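Local structure of delta-like protein (4XL1) at residues V150-D153 / N154-G157. The protein is a Delta-family Notch ligand, which probably binds Notch receptors on adjacent cells through its C2-like and DSL domains to trigger signalling. The protein carries 3 engineered substitutions. Numbering follows the deposited sequence.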
loop_
_atom_site.group_PDB
_atom_site.type_symbol
_atom_site.label_atom_id
_atom_site.label_comp_id
_atom_site.label_asym_id
_atom_site.label_seq_id
_atom_site.Cartn_x
_atom_site.Cartn_y
_atom_site.Cartn_z
ATOM N N VAL B 150 2.384 -6.225 -4.768
ATOM C CA VAL B 150 1.304 -7.029 -5.331
ATOM C C VAL B 150 0.016 -6.842 -4.544
ATOM O O VAL B 150 0.039 -6.409 -3.392
ATOM C CB VAL B 150 1.662 -8.528 -5.361
ATOM C CG1 VAL B 150 2.772 -8.791 -6.364
ATOM C CG2 VAL B 150 2.052 -9.012 -3.972
ATOM N N CYS B 151 -1.108 -7.171 -5.169
ATOM C CA CYS B 151 -2.403 -7.022 -4.521
ATOM C C CYS B 151 -2.603 -8.072 -3.433
ATOM O O CYS B 151 -1.977 -9.130 -3.457
ATOM C CB CYS B 151 -3.532 -7.126 -5.550
ATOM S SG CYS B 151 -3.630 -5.761 -6.732
ATOM N N SER B 152 -3.479 -7.772 -2.477
ATOM C CA SER B 152 -3.922 -8.765 -1.507
ATOM C C SER B 152 -4.877 -9.746 -2.200
ATOM O O SER B 152 -5.316 -9.480 -3.321
ATOM C CB SER B 152 -4.595 -8.084 -0.310
ATOM O OG SER B 152 -3.662 -7.295 0.413
ATOM N N ASP B 153 -5.188 -10.870 -1.552
ATOM C CA ASP B 153 -6.142 -11.833 -2.109
ATOM C C ASP B 153 -7.485 -11.158 -2.333
ATOM O O ASP B 153 -8.012 -10.550 -1.406
ATOM C CB ASP B 153 -6.376 -13.020 -1.175
ATOM C CG ASP B 153 -5.204 -13.944 -1.101
ATOM O OD1 ASP B 153 -4.301 -13.811 -1.946
ATOM O OD2 ASP B 153 -5.206 -14.821 -0.208
ATOM N N ASN B 154 -8.041 -11.337 -3.533
ATOM C CA ASN B 154 -9.316 -10.768 -4.023
ATOM C C ASN B 154 -9.267 -9.276 -4.435
ATOM O O ASN B 154 -10.315 -8.704 -4.754
ATOM C CB ASN B 154 -10.449 -10.919 -2.986
ATOM C CG ASN B 154 -10.624 -12.332 -2.479
ATOM O OD1 ASN B 154 -10.697 -12.541 -1.267
ATOM N ND2 ASN B 154 -10.696 -13.303 -3.383
ATOM N N TYR B 155 -8.091 -8.640 -4.436
ATOM C CA TYR B 155 -7.989 -7.277 -4.977
ATOM C C TYR B 155 -7.292 -7.342 -6.328
ATOM O O TYR B 155 -6.395 -8.164 -6.536
ATOM C CB TYR B 155 -7.251 -6.307 -4.031
ATOM C CG TYR B 155 -8.039 -6.023 -2.766
ATOM C CD1 TYR B 155 -9.163 -5.202 -2.796
ATOM C CD2 TYR B 155 -7.612 -6.498 -1.532
ATOM C CE1 TYR B 155 -9.898 -4.940 -1.641
ATOM C CE2 TYR B 155 -8.338 -6.238 -0.368
ATOM C CZ TYR B 155 -9.473 -5.457 -0.431
ATOM O OH TYR B 155 -10.167 -5.205 0.736
ATOM N N TYR B 156 -7.727 -6.492 -7.252
ATOM C CA TYR B 156 -7.223 -6.529 -8.617
ATOM C C TYR B 156 -7.088 -5.132 -9.200
ATOM O O TYR B 156 -7.570 -4.154 -8.629
ATOM C CB TYR B 156 -8.143 -7.351 -9.528
ATOM C CG TYR B 156 -8.391 -8.782 -9.110
ATOM C CD1 TYR B 156 -9.362 -9.092 -8.168
ATOM C CD2 TYR B 156 -7.674 -9.826 -9.681
ATOM C CE1 TYR B 156 -9.599 -10.397 -7.789
ATOM C CE2 TYR B 156 -7.904 -11.137 -9.309
ATOM C CZ TYR B 156 -8.869 -11.416 -8.362
ATOM O OH TYR B 156 -9.107 -12.719 -7.986
ATOM N N GLY B 157 -6.454 -5.056 -10.363
ATOM C CA GLY B 157 -6.258 -3.793 -11.042
ATOM C C GLY B 157 -4.904 -3.178 -10.757
ATOM O O GLY B 157 -4.216 -3.555 -9.807
#
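Ser152 and Tyr155 close a type II beta turn: Tyr155 N donates to Ser152 O at 3.1 Å. Asn154, in the third position of the turn, takes the positive phi (77°) that this turn type requires. The side chains of the two end residues meet as well. Ser152 CB comes up to the edge of the Tyr155 ring, in its plane, 3.6 Å from CD2. Next to the turn, Cys151 CB lies 4.1 Å from Tyr155 CB and only 3.2 Å from Tyr155 O. With SG anti to its own carbonyl carbon (chi1 -68°), Cys151 holds the sulfur 3.7 Å from Tyr155 O and 3.8 Å from Gly157 O, where it forms the disulfide to Cys160. Ser152 OG is hydrogen-bonded to the backbone O of Ser2, and Tyr155 also packs on Ser3, so the N-terminal end of the chain backs the turn. The chain thus leaves strand 142-151, which pairs with strand 4-14 in the C2-like sheet, and doubles round into strand 155-156 of the disulfide-rich DSL module, which runs antiparallel to strand 162-163.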